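Long-range contacts in intermedilysin (Streptococcus intermedius, PDB 5IMW), which probably lyses host cells by binding cholesterol-containing membranes and inserting into them as an oligomeric pore, in the manner of cholesterol-dependent cytolysins: residues N21-Q26 against S342-Q347; Q53-A58 against N348-I353; I92-G97 against I226-N231. All coordinates share one frame; numbering follows the deposited sequence.

Contact 1: residues N21-Q26 against S342-Q347; sequences NILTHQ and SIATIQ
Leu23 and Gln347 join strand 24-26 to the start of strand 346-361. The backbone N of Gln347 donates to Leu23 O at 2.7 Å, almost straight (178°). His25 N donates to Gln347 O at 3.0 Å. Gln347 thus bonds through N to Leu23 and through O to His25, the neighbours of Thr24 on either side, the pattern of a parallel bridge that satisfies both atoms. Thr24 OG1 turns back to its own chain and donates to Asn21 O, from above the carbonyl plane. Thr24 CG2 lies anti to the backbone N and runs alongside the Gln347 side chain, pointing the same way. Leu23 centres an inverse gamma turn where helix 19-22 gives way to the strand. Its side chain crosses that of Ile346 at about a right angle, with CB 4.0 Å from Ile346 CG1. Leu23 CD1 reaches Ala344 CB at 3.7 Å. His25 and Glu86 bind zinc in a structure of this protein, but not in this chain. Leu23 packs on Phe337 of strand 329-337 and on Leu84 of helix 82-85, while Ile346 meets Leu85. A backbone bond of Ile346 to Thr59 leads to strand 44-59, so strand 346-361 lies between the other two.

Contact 2: residues Q53-A58 against N348-I353; sequences QSISNA and NNTDYI
Strands 53-58 and 348-353 run antiparallel, with axes 4.7 Å apart at closest approach. Their directions make 153°, and the shortfall from 180° reflects the twist of the pair. Three hydrogen-bonded pairs, Gln53-Tyr352, Ile55-Thr350 and Asn57-Asn348, alternate with two non-hydrogen-bonded ones, Ser54-Asp351 and Ser56-Asn349. Six backbone bonds result. Gln53 N donates to Tyr352 O at 3.0 Å in a practically straight line (179°). The return bond from Tyr352 N to Gln53 O is more bent (142°).

The side chains divide between the two faces. Gln53, Ile55, Asn57, Asn348, Thr350 and Tyr352 share one. There the Tyr352 ring leans over to the opposite strand, because chi1 of 65° sets CG between the backbone N and the carbonyl carbon. Its CZ comes to 3.5 Å from Gln53 CB. Ile55 and Thr350 lie side by side and point the same way, touching through their CG2 methyls at 3.4 Å. Thr350 OG1 is turned from Ile55 and donates to Asp351 O of its own strand. Helix 160-167 packs on this face, through Ser161 and Ala165 against Thr350. Such packing through small side chains is consistent with a helix of the membrane-inserting region that probably moves away in pore formation.

The other face carries Ser54, Ser56, Asn349 and Asp351. Asp351 OD1 lies close to Ser54 CB, while OD2 accepts from Leu30 N. Gln53 NE2 bonds to Glu354, one residue further along the second strand.

The backbone thus supplies the directional bonds that hold the two strands together, and the side chains add only modest apolar contacts.

Contact 3: residues I92-G97 against I226-N231; sequences IPVNRG and INRGVN
Arg228 reaches across to Pro93 and Val94 from just beyond the end of helix 222-227. Its chain bends at chi2 (104°) and is straight through chi3, which carries the guanidinium beside Pro93 O to Val94. The Val94 methyl CG2 lies over one face of the guanidinium, 4.4 Å from NH1. Lower down the arm, Arg228 CG is 4.3 Å from CG of the Pro93 ring. The backbone O of Pro93 sits oblique to the guanidinium plane, 3.1 Å from Arg228 NE. NH1 makes a weak hydrogen bond back to Asp224 O in the helix.

A second, apolar meeting lies beside this one. Ile92 and Val230 cross at about a right angle, and Ile92 CD1 touches Val230 CG2 at 3.9 Å. Val230 CG2, set anti to the carbonyl carbon, makes this touch. Ile92 CG2 is turned to the other partner, 4.3 Å from Arg228 CB.

Gly229, between Arg228 and Val230, closes the helix in a Schellman motif with positive phi. Its N donates to Ile226 O at 3.1 Å.

The contact is structural packing away from the annotated metal sites. It sets the loop before strand 99-103 against the end of helix 222-227. Ile92 is bonded through its backbone to Leu77 of strand 77-79, Lys79 of that strand bonds to Arg228 O, and Tyr11 of helix 2-14 bonds to Val230 O.

How the contacts relate
From the N terminus, the chain first commits residues 21-26 to contact 1, which is closed only some 316 residues later by 342-347. Residues 53-58 open contact 2, and 348-353 close it directly after contact 1. The two loops therefore cross. Both contacts use strand 346-361, which has strand 24-26 on one edge and strand 44-59 on the other. They touch, and His25 O probably bonds to Asn349 N. Contact 3, 92-97 with 226-231, opens and closes within both loops. Its centre is about 21 Å from that of contact 1 and about 33 Å from that of contact 2. It ties a loop to a helix end near helix 2-14.

Contact 1: residues N21-Q26 against S342-Q347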
loop_
_atom_site.group_PDB
_atom_site.type_symbol
_atom_site.label_atom_id
_atom_site.label_comp_id
_atom_site.label_asym_id
_atom_site.label_seq_id
_atom_site.Cartn_x
_atom_site.Cartn_y
_atom_site.Cartn_z
ATOM N N ASN A 21 -5.655 -19.852 4.807
ATOM C CA ASN A 21 -5.219 -20.567 3.615
ATOM C C ASN A 21 -6.359 -20.721 2.614
ATOM O O ASN A 21 -6.118 -20.782 1.403
ATOM C CB ASN A 21 -4.648 -21.938 3.988
ATOM C CG ASN A 21 -3.131 -21.979 3.902
ATOM O OD1 ASN A 21 -2.568 -22.471 2.923
ATOM N ND2 ASN A 21 -2.464 -21.452 4.923
ATOM N N ILE A 22 -7.601 -20.791 3.103
ATOM C CA ILE A 22 -8.751 -20.849 2.206
ATOM C C ILE A 22 -8.984 -19.494 1.558
ATOM O O ILE A 22 -9.406 -19.408 0.399
ATOM C CB ILE A 22 -10.010 -21.310 2.958
ATOM C CG1 ILE A 22 -9.756 -22.618 3.698
ATOM C CG2 ILE A 22 -11.169 -21.479 1.983
ATOM C CD1 ILE A 22 -10.858 -22.970 4.653
ATOM N N LEU A 23 -8.733 -18.420 2.297
ATOM C CA LEU A 23 -8.949 -17.066 1.800
ATOM C C LEU A 23 -7.696 -16.524 1.124
ATOM O O LEU A 23 -7.279 -15.390 1.350
ATOM C CB LEU A 23 -9.389 -16.169 2.948
ATOM C CG LEU A 23 -10.688 -16.615 3.619
ATOM C CD1 LEU A 23 -10.846 -15.952 4.972
ATOM C CD2 LEU A 23 -11.882 -16.315 2.725
ATOM N N THR A 24 -7.088 -17.355 0.280
ATOM C CA THR A 24 -5.847 -17.024 -0.405
ATOM C C THR A 24 -6.094 -17.087 -1.905
ATOM O O THR A 24 -6.550 -18.116 -2.419
ATOM C CB THR A 24 -4.725 -17.983 0.000
ATOM O OG1 THR A 24 -4.938 -18.428 1.346
ATOM C CG2 THR A 24 -3.378 -17.287 -0.075
ATOM N N HIS A 25 -5.810 -15.987 -2.600
ATOM C CA HIS A 25 -5.955 -15.902 -4.048
ATOM C C HIS A 25 -4.578 -15.673 -4.654
ATOM O O HIS A 25 -3.942 -14.648 -4.387
ATOM C CB HIS A 25 -6.914 -14.776 -4.445
ATOM C CG HIS A 25 -6.956 -14.515 -5.919
ATOM N ND1 HIS A 25 -7.632 -15.331 -6.801
ATOM C CD2 HIS A 25 -6.400 -13.534 -6.667
ATOM C CE1 HIS A 25 -7.492 -14.861 -8.028
ATOM N NE2 HIS A 25 -6.748 -13.772 -7.974
ATOM N N GLN A 26 -4.119 -16.624 -5.466
ATOM C CA GLN A 26 -2.796 -16.563 -6.081
ATOM C C GLN A 26 -2.946 -16.117 -7.532
ATOM O O GLN A 26 -3.502 -16.850 -8.358
ATOM C CB GLN A 26 -2.093 -17.916 -6.003
ATOM C CG GLN A 26 -0.588 -17.845 -6.249
ATOM C CD GLN A 26 0.195 -17.490 -4.998
ATOM O OE1 GLN A 26 -0.215 -17.816 -3.881
ATOM N NE2 GLN A 26 1.328 -16.819 -5.177
ATOM N N SER A 342 -14.106 -16.147 14.660
ATOM C CA SER A 342 -12.819 -15.499 14.465
ATOM C C SER A 342 -12.881 -14.590 13.243
ATOM O O SER A 342 -13.723 -14.762 12.358
ATOM C CB SER A 342 -11.701 -16.534 14.294
ATOM O OG SER A 342 -11.811 -17.559 15.268
ATOM N N ILE A 343 -11.976 -13.617 13.202
ATOM C CA ILE A 343 -11.975 -12.637 12.122
ATOM C C ILE A 343 -11.300 -13.256 10.907
ATOM O O ILE A 343 -10.185 -13.784 11.001
ATOM C CB ILE A 343 -11.268 -11.337 12.543
ATOM C CG1 ILE A 343 -11.399 -11.065 14.048
ATOM C CG2 ILE A 343 -11.845 -10.157 11.763
ATOM C CD1 ILE A 343 -12.822 -10.982 14.562
ATOM N N ALA A 344 -11.973 -13.196 9.765
ATOM C CA ALA A 344 -11.486 -13.826 8.549
ATOM C C ALA A 344 -10.575 -12.869 7.794
ATOM O O ALA A 344 -10.961 -11.731 7.507
ATOM C CB ALA A 344 -12.652 -14.251 7.659
ATOM N N THR A 345 -9.375 -13.336 7.471
ATOM C CA THR A 345 -8.409 -12.565 6.705
ATOM C C THR A 345 -8.396 -13.054 5.264
ATOM O O THR A 345 -8.435 -14.260 5.009
ATOM C CB THR A 345 -7.009 -12.694 7.304
ATOM O OG1 THR A 345 -7.066 -12.474 8.719
ATOM C CG2 THR A 345 -6.065 -11.679 6.683
ATOM N N ILE A 346 -8.347 -12.113 4.325
ATOM C CA ILE A 346 -8.225 -12.416 2.903
ATOM C C ILE A 346 -6.834 -12.011 2.444
ATOM O O ILE A 346 -6.427 -10.854 2.613
ATOM C CB ILE A 346 -9.315 -11.710 2.081
ATOM C CG1 ILE A 346 -10.629 -12.480 2.225
ATOM C CG2 ILE A 346 -8.903 -11.594 0.612
ATOM C CD1 ILE A 346 -11.803 -11.878 1.488
ATOM N N GLN A 347 -6.116 -12.958 1.844
ATOM C CA GLN A 347 -4.723 -12.777 1.459
ATOM C C GLN A 347 -4.612 -12.918 -0.052
ATOM O O GLN A 347 -4.963 -13.965 -0.607
ATOM C CB GLN A 347 -3.833 -13.798 2.172
ATOM C CG GLN A 347 -2.404 -13.335 2.394
ATOM C CD GLN A 347 -1.668 -14.194 3.405
ATOM O OE1 GLN A 347 -2.188 -15.209 3.867
ATOM N NE2 GLN A 347 -0.453 -13.786 3.757
#

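Contact 2: residues Q53-A58 against N348-I353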
loop_
_atom_site.group_PDB
_atom_site.type_symbol
_atom_site.label_atom_id
_atom_site.label_comp_id
_atom_site.label_asym_id
_atom_site.label_seq_id
_atom_site.Cartn_x
_atom_site.Cartn_y
_atom_site.Cartn_z
ATOM N N GLN A 53 8.686 -8.736 -9.242
ATOM C CA GLN A 53 8.383 -8.544 -7.834
ATOM C C GLN A 53 7.106 -9.288 -7.481
ATOM O O GLN A 53 6.271 -9.580 -8.342
ATOM C CB GLN A 53 8.233 -7.056 -7.495
ATOM C CG GLN A 53 9.511 -6.244 -7.658
ATOM C CD GLN A 53 10.466 -6.416 -6.492
ATOM O OE1 GLN A 53 10.901 -7.528 -6.188
ATOM N NE2 GLN A 53 10.792 -5.312 -5.828
ATOM N N SER A 54 6.965 -9.596 -6.194
ATOM C CA SER A 54 5.790 -10.270 -5.666
ATOM C C SER A 54 5.199 -9.446 -4.529
ATOM O O SER A 54 5.932 -8.815 -3.761
ATOM C CB SER A 54 6.139 -11.682 -5.176
ATOM O OG SER A 54 6.919 -11.644 -3.995
ATOM N N ILE A 55 3.871 -9.450 -4.434
ATOM C CA ILE A 55 3.148 -8.714 -3.404
ATOM C C ILE A 55 2.226 -9.683 -2.680
ATOM O O ILE A 55 1.567 -10.515 -3.311
ATOM C CB ILE A 55 2.347 -7.535 -3.998
ATOM C CG1 ILE A 55 1.502 -6.866 -2.913
ATOM C CG2 ILE A 55 1.464 -8.006 -5.148
ATOM C CD1 ILE A 55 0.865 -5.573 -3.351
ATOM N N SER A 56 2.182 -9.577 -1.352
ATOM C CA SER A 56 1.315 -10.407 -0.521
ATOM C C SER A 56 0.633 -9.499 0.493
ATOM O O SER A 56 1.285 -8.988 1.410
ATOM C CB SER A 56 2.109 -11.515 0.177
ATOM O OG SER A 56 2.441 -11.155 1.508
ATOM N N ASN A 57 -0.674 -9.294 0.330
ATOM C CA ASN A 57 -1.439 -8.371 1.158
ATOM C C ASN A 57 -2.580 -9.116 1.835
ATOM O O ASN A 57 -3.352 -9.813 1.169
ATOM C CB ASN A 57 -1.990 -7.212 0.322
ATOM C CG ASN A 57 -2.668 -6.154 1.168
ATOM O OD1 ASN A 57 -3.855 -5.875 0.998
ATOM N ND2 ASN A 57 -1.918 -5.563 2.092
ATOM N N ALA A 58 -2.687 -8.957 3.151
ATOM C CA ALA A 58 -3.720 -9.599 3.951
ATOM C C ALA A 58 -4.581 -8.524 4.598
ATOM O O ALA A 58 -4.058 -7.631 5.273
ATOM C CB ALA A 58 -3.103 -10.504 5.019
ATOM N N ASN A 348 -4.133 -11.869 -0.713
ATOM C CA ASN A 348 -3.972 -11.855 -2.162
ATOM C C ASN A 348 -2.489 -11.804 -2.499
ATOM O O ASN A 348 -1.771 -10.918 -2.022
ATOM C CB ASN A 348 -4.697 -10.659 -2.787
ATOM C CG ASN A 348 -6.181 -10.638 -2.467
ATOM O OD1 ASN A 348 -6.646 -11.344 -1.571
ATOM N ND2 ASN A 348 -6.934 -9.822 -3.198
ATOM N N ASN A 349 -2.036 -12.754 -3.315
ATOM C CA ASN A 349 -0.640 -12.849 -3.711
ATOM C C ASN A 349 -0.546 -12.877 -5.230
ATOM O O ASN A 349 -1.436 -13.393 -5.912
ATOM C CB ASN A 349 0.021 -14.101 -3.116
ATOM C CG ASN A 349 -0.195 -14.217 -1.616
ATOM O OD1 ASN A 349 -0.431 -13.221 -0.932
ATOM N ND2 ASN A 349 -0.115 -15.436 -1.097
ATOM N N THR A 350 0.537 -12.315 -5.758
ATOM C CA THR A 350 0.743 -12.272 -7.202
ATOM C C THR A 350 2.158 -11.783 -7.477
ATOM O O THR A 350 2.842 -11.264 -6.592
ATOM C CB THR A 350 -0.285 -11.367 -7.891
ATOM O OG1 THR A 350 -0.031 -11.327 -9.301
ATOM C CG2 THR A 350 -0.217 -9.959 -7.338
ATOM N N ASP A 351 2.588 -11.968 -8.721
ATOM C CA ASP A 351 3.820 -11.390 -9.231
ATOM C C ASP A 351 3.485 -10.325 -10.266
ATOM O O ASP A 351 2.366 -10.262 -10.784
ATOM C CB ASP A 351 4.726 -12.462 -9.847
ATOM C CG ASP A 351 5.248 -13.446 -8.818
ATOM O OD1 ASP A 351 5.272 -13.098 -7.620
ATOM O OD2 ASP A 351 5.643 -14.565 -9.206
ATOM N N TYR A 352 4.468 -9.477 -10.562
ATOM C CA TYR A 352 4.251 -8.386 -11.503
ATOM C C TYR A 352 5.595 -7.828 -11.946
ATOM O O TYR A 352 6.621 -8.026 -11.289
ATOM C CB TYR A 352 3.383 -7.282 -10.882
ATOM C CG TYR A 352 4.030 -6.562 -9.718
ATOM C CD1 TYR A 352 4.153 -7.175 -8.477
ATOM C CD2 TYR A 352 4.509 -5.266 -9.858
ATOM C CE1 TYR A 352 4.744 -6.520 -7.411
ATOM C CE2 TYR A 352 5.100 -4.605 -8.799
ATOM C CZ TYR A 352 5.214 -5.234 -7.579
ATOM O OH TYR A 352 5.802 -4.576 -6.523
ATOM N N ILE A 353 5.572 -7.133 -13.081
ATOM C CA ILE A 353 6.762 -6.504 -13.648
ATOM C C ILE A 353 6.914 -5.100 -13.077
ATOM O O ILE A 353 6.094 -4.216 -13.349
ATOM C CB ILE A 353 6.678 -6.462 -15.180
ATOM C CG1 ILE A 353 6.759 -7.876 -15.766
ATOM C CG2 ILE A 353 7.767 -5.572 -15.762
ATOM C CD1 ILE A 353 8.062 -8.605 -15.495
#

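Contact 3: residues I92-G97 against I226-N231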
loop_
_atom_site.group_PDB
_atom_site.type_symbol
_atom_site.label_atom_id
_atom_site.label_comp_id
_atom_site.label_asym_id
_atom_site.label_seq_id
_atom_site.Cartn_x
_atom_site.Cartn_y
_atom_site.Cartn_z
ATOM N N ILE A 92 -25.912 -17.444 1.403
ATOM C CA ILE A 92 -26.426 -18.802 1.547
ATOM C C ILE A 92 -27.948 -18.704 1.563
ATOM O O ILE A 92 -28.512 -18.132 2.505
ATOM C CB ILE A 92 -25.901 -19.479 2.823
ATOM C CG1 ILE A 92 -24.374 -19.525 2.812
ATOM C CG2 ILE A 92 -26.467 -20.890 2.943
ATOM C CD1 ILE A 92 -23.766 -20.024 4.103
ATOM N N PRO A 93 -28.656 -19.234 0.557
ATOM C CA PRO A 93 -30.122 -19.128 0.568
ATOM C C PRO A 93 -30.756 -20.065 1.584
ATOM O O PRO A 93 -30.965 -21.250 1.304
ATOM C CB PRO A 93 -30.507 -19.498 -0.869
ATOM C CG PRO A 93 -29.428 -20.422 -1.310
ATOM C CD PRO A 93 -28.166 -19.962 -0.629
ATOM N N VAL A 94 -31.070 -19.540 2.768
ATOM C CA VAL A 94 -31.561 -20.360 3.869
ATOM C C VAL A 94 -32.231 -19.445 4.880
ATOM O O VAL A 94 -31.861 -18.277 5.022
ATOM C CB VAL A 94 -30.407 -21.173 4.511
ATOM C CG1 VAL A 94 -29.314 -20.242 5.028
ATOM C CG2 VAL A 94 -30.925 -22.057 5.625
ATOM N N ASN A 95 -33.221 -19.984 5.588
ATOM C CA ASN A 95 -33.855 -19.249 6.671
ATOM C C ASN A 95 -32.824 -18.900 7.740
ATOM O O ASN A 95 -31.738 -19.483 7.808
ATOM C CB ASN A 95 -34.991 -20.070 7.275
ATOM C CG ASN A 95 -35.944 -20.598 6.224
ATOM O OD1 ASN A 95 -35.682 -21.621 5.590
ATOM N ND2 ASN A 95 -37.054 -19.901 6.028
ATOM N N ARG A 96 -33.174 -17.934 8.586
ATOM C CA ARG A 96 -32.260 -17.454 9.611
ATOM C C ARG A 96 -33.004 -17.231 10.919
ATOM O O ARG A 96 -34.235 -17.152 10.959
ATOM C CB ARG A 96 -31.569 -16.153 9.188
ATOM C CG ARG A 96 -30.227 -16.348 8.507
ATOM C CD ARG A 96 -29.467 -15.036 8.429
ATOM N NE ARG A 96 -28.868 -14.845 7.115
ATOM C CZ ARG A 96 -29.556 -14.525 6.023
ATOM N NH1 ARG A 96 -30.872 -14.361 6.083
ATOM N NH2 ARG A 96 -28.926 -14.374 4.867
ATOM N N GLY A 97 -32.227 -17.131 11.994
ATOM C CA GLY A 97 -32.733 -16.806 13.306
ATOM C C GLY A 97 -32.518 -15.348 13.643
ATOM O O GLY A 97 -32.233 -14.514 12.773
ATOM N N ILE A 226 -25.595 -29.061 3.605
ATOM C CA ILE A 226 -24.667 -29.724 2.693
ATOM C C ILE A 226 -25.141 -29.583 1.252
ATOM O O ILE A 226 -24.322 -29.479 0.329
ATOM C CB ILE A 226 -24.488 -31.200 3.092
ATOM C CG1 ILE A 226 -23.967 -31.278 4.531
ATOM C CG2 ILE A 226 -23.541 -31.909 2.123
ATOM C CD1 ILE A 226 -23.568 -32.659 4.994
ATOM N N ASN A 227 -26.458 -29.582 1.027
ATOM C CA ASN A 227 -26.974 -29.341 -0.316
ATOM C C ASN A 227 -26.566 -27.963 -0.819
ATOM O O ASN A 227 -26.155 -27.812 -1.976
ATOM C CB ASN A 227 -28.498 -29.485 -0.334
ATOM C CG ASN A 227 -28.958 -30.901 -0.038
ATOM O OD1 ASN A 227 -28.181 -31.853 -0.138
ATOM N ND2 ASN A 227 -30.230 -31.049 0.317
ATOM N N ARG A 228 -26.660 -26.945 0.040
ATOM C CA ARG A 228 -26.275 -25.588 -0.333
ATOM C C ARG A 228 -24.767 -25.411 -0.463
ATOM O O ARG A 228 -24.320 -24.294 -0.751
ATOM C CB ARG A 228 -26.822 -24.590 0.692
ATOM C CG ARG A 228 -28.245 -24.122 0.415
ATOM C CD ARG A 228 -29.260 -24.782 1.336
ATOM N NE ARG A 228 -30.615 -24.298 1.080
ATOM C CZ ARG A 228 -31.682 -24.629 1.801
ATOM N NH1 ARG A 228 -31.566 -25.449 2.835
ATOM N NH2 ARG A 228 -32.873 -24.136 1.488
ATOM N N GLY A 229 -23.980 -26.462 -0.261
ATOM C CA GLY A 229 -22.544 -26.376 -0.427
ATOM C C GLY A 229 -21.782 -25.906 0.789
ATOM O O GLY A 229 -20.623 -25.499 0.654
ATOM N N VAL A 230 -22.387 -25.948 1.971
ATOM C CA VAL A 230 -21.727 -25.515 3.197
ATOM C C VAL A 230 -20.952 -26.705 3.750
ATOM O O VAL A 230 -21.539 -27.644 4.293
ATOM C CB VAL A 230 -22.733 -24.975 4.220
ATOM C CG1 VAL A 230 -22.016 -24.487 5.473
ATOM C CG2 VAL A 230 -23.564 -23.852 3.609
ATOM N N ASN A 231 -19.631 -26.663 3.615
ATOM C CA ASN A 231 -18.767 -27.765 4.018
ATOM C C ASN A 231 -17.377 -27.201 4.287
ATOM O O ASN A 231 -17.190 -25.982 4.363
ATOM C CB ASN A 231 -18.761 -28.855 2.942
ATOM C CG ASN A 231 -18.623 -28.286 1.548
ATOM O OD1 ASN A 231 -17.599 -27.700 1.202
ATOM N ND2 ASN A 231 -19.660 -28.449 0.738
#